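Local coordinates for N-terminal acetyltransferase-like protein (Chaetomium thermophilum, PDB 5NNP) that probably serves as the TPR-repeat auxiliary subunit of an N-terminal acetyltransferase complex, at residues A[443-448]-A[462-467]; A[451-456]-A[491-496]. All blocks are in the same frame, centred on the assembly; numbering follows the deposited sequence.

How the contacts relate
Both contacts are largely buried in the helical-repeat body of the chain, and both draw on helix 442-454. Contact 1 uses its first half against helix 458-465, the next helix in sequence; contact 2 uses its last turn and the residues after it against helix 487-499. Their centres are about 12 Å apart, and their segments alternate along the chain. Helix 442-454 is thus packed against two later helices. The chemistry differs with place: contact 1 rests on one neutral amide-to-carbonyl hydrogen bond, contact 2 on leucine packing with a salt bridge at a partly exposed arginine. T464 of contact 1 probably hydrogen-bonds Q452 of contact 2, T464 OG1 to Q452 OE1 at 2.8 Å.

Contact 1 of 2, residues A[443-448]-A[462-467]. With PO4 (phosphate ion), chain U.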
loop_
_atom_site.group_PDB
_atom_site.type_symbol
_atom_site.label_atom_id
_atom_site.label_comp_id
_atom_site.label_asym_id
_atom_site.label_seq_id
_atom_site.Cartn_x
_atom_site.Cartn_y
_atom_site.Cartn_z
ATOM N N TYR A 443 20.483 3.412 0.353
ATOM C CA TYR A 443 19.781 4.686 0.343
ATOM C C TYR A 443 20.551 5.734 -0.414
ATOM O O TYR A 443 19.986 6.423 -1.242
ATOM C CB TYR A 443 19.514 5.201 1.755
ATOM C CG TYR A 443 18.766 6.520 1.743
ATOM C CD1 TYR A 443 19.445 7.720 1.543
ATOM C CD2 TYR A 443 17.385 6.559 1.892
ATOM C CE1 TYR A 443 18.779 8.918 1.505
ATOM C CE2 TYR A 443 16.711 7.748 1.857
ATOM C CZ TYR A 443 17.415 8.933 1.671
ATOM O OH TYR A 443 16.743 10.136 1.646
ATOM N N ILE A 444 21.841 5.871 -0.119
ATOM C CA ILE A 444 22.639 6.860 -0.816
ATOM C C ILE A 444 22.844 6.419 -2.274
ATOM O O ILE A 444 22.919 7.247 -3.170
ATOM C CB ILE A 444 24.006 7.129 -0.098
ATOM C CG1 ILE A 444 24.650 8.405 -0.653
ATOM C CG2 ILE A 444 24.967 5.934 -0.180
ATOM C CD1 ILE A 444 23.706 9.623 -0.605
ATOM N N ASN A 445 22.887 5.116 -2.526
ATOM C CA ASN A 445 22.981 4.662 -3.905
ATOM C C ASN A 445 21.744 5.090 -4.693
ATOM O O ASN A 445 21.854 5.565 -5.827
ATOM C CB ASN A 445 23.162 3.147 -3.975
ATOM C CG ASN A 445 23.253 2.628 -5.410
ATOM O OD1 ASN A 445 22.236 2.407 -6.060
ATOM N ND2 ASN A 445 24.476 2.422 -5.899
ATOM N N SER A 446 20.570 4.946 -4.076
ATOM C CA SER A 446 19.308 5.329 -4.714
ATOM C C SER A 446 19.224 6.833 -4.991
ATOM O O SER A 446 18.698 7.253 -6.016
ATOM C CB SER A 446 18.119 4.895 -3.851
ATOM O OG SER A 446 18.113 3.490 -3.657
ATOM N N LYS A 447 19.729 7.636 -4.068
ATOM C CA LYS A 447 19.780 9.080 -4.241
ATOM C C LYS A 447 20.636 9.493 -5.441
ATOM O O LYS A 447 20.267 10.372 -6.230
ATOM C CB LYS A 447 20.327 9.723 -2.978
ATOM C CG LYS A 447 19.269 10.237 -2.067
ATOM C CD LYS A 447 18.674 11.495 -2.633
ATOM C CE LYS A 447 17.497 11.943 -1.791
ATOM N NZ LYS A 447 16.295 11.084 -2.017
ATOM N N ALA A 448 21.787 8.849 -5.573
ATOM C CA ALA A 448 22.708 9.200 -6.641
ATOM C C ALA A 448 22.067 8.879 -7.988
ATOM O O ALA A 448 22.036 9.718 -8.889
ATOM C CB ALA A 448 24.051 8.465 -6.470
ATOM N N LEU A 462 21.234 3.830 -14.307
ATOM C CA LEU A 462 20.980 2.396 -14.316
ATOM C C LEU A 462 22.220 1.599 -13.879
ATOM O O LEU A 462 22.106 0.538 -13.270
ATOM C CB LEU A 462 20.521 1.955 -15.710
ATOM C CG LEU A 462 20.000 0.519 -15.883
ATOM C CD1 LEU A 462 18.917 0.199 -14.875
ATOM C CD2 LEU A 462 19.486 0.260 -17.300
ATOM N N ALA A 463 23.411 2.107 -14.182
ATOM C CA ALA A 463 24.617 1.377 -13.815
ATOM C C ALA A 463 24.923 1.560 -12.329
ATOM O O ALA A 463 25.524 0.693 -11.694
ATOM C CB ALA A 463 25.785 1.816 -14.664
ATOM N N THR A 464 24.505 2.694 -11.781
ATOM C CA THR A 464 24.604 2.928 -10.348
ATOM C C THR A 464 23.716 1.928 -9.596
ATOM O O THR A 464 24.131 1.303 -8.612
ATOM C CB THR A 464 24.183 4.365 -9.998
ATOM O OG1 THR A 464 24.952 5.299 -10.766
ATOM C CG2 THR A 464 24.349 4.647 -8.505
ATOM N N MET A 465 22.484 1.778 -10.071
ATOM C CA MET A 465 21.558 0.859 -9.437
ATOM C C MET A 465 22.079 -0.572 -9.574
ATOM O O MET A 465 21.830 -1.411 -8.708
ATOM C CB MET A 465 20.164 0.997 -10.039
ATOM C CG MET A 465 19.540 2.366 -9.856
ATOM S SD MET A 465 18.810 2.712 -8.236
ATOM C CE MET A 465 17.402 1.600 -8.247
ATOM N N GLY A 466 22.808 -0.832 -10.658
ATOM C CA GLY A 466 23.422 -2.125 -10.891
ATOM C C GLY A 466 24.341 -2.556 -9.758
ATOM O O GLY A 466 24.597 -3.749 -9.577
ATOM N N LEU A 467 24.833 -1.593 -8.976
ATOM C CA LEU A 467 25.655 -1.932 -7.824
ATOM C C LEU A 467 24.866 -2.701 -6.738
ATOM O O LEU A 467 25.465 -3.365 -5.892
ATOM C CB LEU A 467 26.281 -0.674 -7.230
ATOM C CG LEU A 467 27.614 -0.147 -7.807
ATOM C CD1 LEU A 467 27.903 -0.669 -9.209
ATOM C CD2 LEU A 467 27.636 1.376 -7.781
HETATM P P PO4 U . 15.678 14.883 -2.666
HETATM O O1 PO4 U . 16.942 15.495 -3.216
HETATM O O2 PO4 U . 14.547 15.868 -2.869
HETATM O O3 PO4 U . 15.349 13.597 -3.394
HETATM O O4 PO4 U . 15.877 14.586 -1.199
#
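N445 and M465 bring the backbones of 443-448 and 462-467 nearest, with CA atoms 6.9 Å apart; the first segment is helical throughout and the second is helical at its start. The contact joins the consecutive helices 442-454 and 458-465, which run antiparallel as a helical hairpin of the kind TPR-type repeats are built from. N445 carries most of it. Its CG is anti to the backbone N (chi1 180°), which extends the amide past the T464 side chain, the two sliding by in opposite directions. N445 ND2 donates to T464 O over 3.0 Å at a fairly straight 160°. The oxygen lies in the N445 amide plane, but the donor stands well above the T464 carbonyl plane, on the face opposite to L467 N, so two N-H groups grip T464 O. T464 CG2 lies beside the amide, and N445 OD1 sits 3.8 Å from M465 CA. An alanine here would remove the amide and would probably leave T464 O with the backbone N-H of L467 as its remaining donor in this contact, and T464 CG2 less covered. T464 OG1 has its polar partners outside the segments, Q452 OE1 and K460 O. K447 NZ reaches a phosphate, probably from the crystallisation liquor, through a weak bond; K450 and R416 also bind it. Beyond the pair, I444, N445 and T464 touch R435 of helix 424-436, while S446 and M465 pack on W488 of helix 487-499.

Contact 2 of 2, residues A[451-456]-A[491-496]; sequences YQLRNN and TEDGEA
L453 and A496 meet where helix 442-454 ends in a Schellman motif, within the helical-repeat fold of this TPR-clan family. N456, with positive phi, is its C-prime residue: N456 N bonds L453 O and E457 N bonds Q452 O. L453 O also accepts from R499 NH2 and lies 3.7 Å from A496 CB. The nearest CA atoms of the two segments belong to N456 and A496. The OD1 of N456 approaches A496 CA without bonding to it and takes its hydrogen bond from R499 NE instead, so one arginine of helix 487-499 serves both acceptors at this helix end.

L453 points at the facing helix and splits its two methyls: L453 CD1 rests 3.7 Å from E492 CB, and L453 CD2 comes 3.8 Å from D493 OD1. That carboxylate is satisfied elsewhere, OD1 by N458 ND2 and OD2 by a salt bridge to R509 NE.

R454 and E492 supply the charged part. The arginine, bent at chi2, presents two nitrogens side-on, one to each carboxylate oxygen: R454 NE to E492 OE2 at 3.2 Å and R454 NH2 to E492 OE1 at 3.1 Å, both near 160°. E492 OE1 has a second positive partner in R558 NH2, which also bridges to E495 OE1, a pairing that would probably favour the ionised carboxylate. R454 NH1 bonds a glycerol, probably from the crystallisation liquor. Both oxygens of E492 are met on their syn sides, but with the nitrogens about 30° out of the carboxylate plane; they lie in the R454 guanidinium plane, although the carboxylate itself is turned 33° from it.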
loop_
_atom_site.group_PDB
_atom_site.type_symbol
_atom_site.label_atom_id
_atom_site.label_comp_id
_atom_site.label_asym_id
_atom_site.label_seq_id
_atom_site.Cartn_x
_atom_site.Cartn_y
_atom_site.Cartn_z
ATOM N N TYR A 451 19.385 11.480 -8.764
ATOM C CA TYR A 451 20.022 12.720 -9.199
ATOM C C TYR A 451 20.587 12.623 -10.625
ATOM O O TYR A 451 20.514 13.574 -11.396
ATOM C CB TYR A 451 21.108 13.126 -8.202
ATOM C CG TYR A 451 20.534 13.965 -7.087
ATOM C CD1 TYR A 451 19.376 13.572 -6.438
ATOM C CD2 TYR A 451 21.125 15.163 -6.705
ATOM C CE1 TYR A 451 18.823 14.336 -5.438
ATOM C CE2 TYR A 451 20.577 15.935 -5.696
ATOM C CZ TYR A 451 19.424 15.517 -5.073
ATOM O OH TYR A 451 18.866 16.278 -4.073
ATOM N N GLN A 452 21.109 11.465 -10.989
ATOM C CA GLN A 452 21.608 11.278 -12.338
ATOM C C GLN A 452 20.465 11.292 -13.358
ATOM O O GLN A 452 20.587 11.912 -14.427
ATOM C CB GLN A 452 22.428 9.989 -12.407
ATOM C CG GLN A 452 23.763 10.116 -11.655
ATOM C CD GLN A 452 24.459 8.788 -11.394
ATOM O OE1 GLN A 452 23.882 7.718 -11.604
ATOM N NE2 GLN A 452 25.711 8.852 -10.930
ATOM N N LEU A 453 19.353 10.634 -13.025
ATOM C CA LEU A 453 18.155 10.703 -13.860
ATOM C C LEU A 453 17.614 12.131 -13.937
ATOM O O LEU A 453 17.158 12.573 -14.984
ATOM C CB LEU A 453 17.070 9.760 -13.339
ATOM C CG LEU A 453 17.395 8.268 -13.380
ATOM C CD1 LEU A 453 16.296 7.491 -12.709
ATOM C CD2 LEU A 453 17.572 7.793 -14.804
ATOM N N ARG A 454 17.655 12.848 -12.822
ATOM C CA ARG A 454 17.273 14.255 -12.828
ATOM C C ARG A 454 18.181 15.063 -13.757
ATOM O O ARG A 454 17.766 16.091 -14.285
ATOM C CB ARG A 454 17.312 14.838 -11.413
ATOM C CG ARG A 454 16.211 14.334 -10.513
ATOM C CD ARG A 454 14.852 14.632 -11.109
ATOM N NE ARG A 454 13.755 14.106 -10.301
ATOM C CZ ARG A 454 13.203 14.738 -9.269
ATOM N NH1 ARG A 454 13.655 15.921 -8.891
ATOM N NH2 ARG A 454 12.196 14.182 -8.611
ATOM N N ASN A 455 19.411 14.589 -13.954
ATOM C CA ASN A 455 20.336 15.198 -14.907
ATOM C C ASN A 455 20.284 14.514 -16.280
ATOM O O ASN A 455 21.164 14.686 -17.110
ATOM C CB ASN A 455 21.756 15.160 -14.358
ATOM C CG ASN A 455 22.701 16.050 -15.127
ATOM O OD1 ASN A 455 22.317 17.100 -15.618
ATOM N ND2 ASN A 455 23.949 15.639 -15.219
ATOM N N ASN A 456 19.226 13.744 -16.492
ATOM C CA ASN A 456 18.989 13.021 -17.723
ATOM C C ASN A 456 20.085 12.051 -18.112
ATOM O O ASN A 456 20.273 11.804 -19.297
ATOM C CB ASN A 456 18.751 13.992 -18.871
ATOM C CG ASN A 456 17.429 14.709 -18.756
ATOM O OD1 ASN A 456 16.607 14.373 -17.908
ATOM N ND2 ASN A 456 17.212 15.701 -19.614
ATOM N N THR A 491 9.365 5.196 -12.795
ATOM C CA THR A 491 8.742 6.482 -13.112
ATOM C C THR A 491 9.796 7.529 -13.475
ATOM O O THR A 491 9.684 8.200 -14.503
ATOM C CB THR A 491 7.888 7.011 -11.948
ATOM O OG1 THR A 491 6.976 5.996 -11.521
ATOM C CG2 THR A 491 7.094 8.223 -12.385
ATOM N N GLU A 492 10.815 7.661 -12.626
ATOM C CA GLU A 492 11.914 8.593 -12.870
ATOM C C GLU A 492 12.620 8.315 -14.194
ATOM O O GLU A 492 12.924 9.225 -14.959
ATOM C CB GLU A 492 12.922 8.521 -11.723
ATOM C CG GLU A 492 12.467 9.226 -10.461
ATOM C CD GLU A 492 12.382 10.723 -10.641
ATOM O OE1 GLU A 492 11.686 11.377 -9.852
ATOM O OE2 GLU A 492 13.027 11.260 -11.569
ATOM N N ASP A 493 12.883 7.043 -14.460
ATOM C CA ASP A 493 13.522 6.639 -15.704
ATOM C C ASP A 493 12.683 7.062 -16.908
ATOM O O ASP A 493 13.219 7.496 -17.924
ATOM C CB ASP A 493 13.747 5.129 -15.725
ATOM C CG ASP A 493 14.676 4.691 -16.841
ATOM O OD1 ASP A 493 15.691 5.377 -17.090
ATOM O OD2 ASP A 493 14.399 3.647 -17.468
ATOM N N GLY A 494 11.368 6.927 -16.785
ATOM C CA GLY A 494 10.463 7.283 -17.859
ATOM C C GLY A 494 10.464 8.774 -18.127
ATOM O O GLY A 494 10.609 9.205 -19.271
ATOM N N GLU A 495 10.312 9.562 -17.068
ATOM C CA GLU A 495 10.280 11.006 -17.188
ATOM C C GLU A 495 11.580 11.521 -17.804
ATOM O O GLU A 495 11.567 12.430 -18.643
ATOM C CB GLU A 495 10.007 11.642 -15.821
ATOM C CG GLU A 495 8.635 11.271 -15.268
ATOM C CD GLU A 495 8.320 11.891 -13.919
ATOM O OE1 GLU A 495 9.215 12.480 -13.281
ATOM O OE2 GLU A 495 7.158 11.793 -13.491
ATOM N N ALA A 496 12.697 10.914 -17.416
ATOM C CA ALA A 496 13.995 11.249 -18.007
ATOM C C ALA A 496 14.060 10.958 -19.516
ATOM O O ALA A 496 14.491 11.804 -20.306
ATOM C CB ALA A 496 15.091 10.501 -17.290
#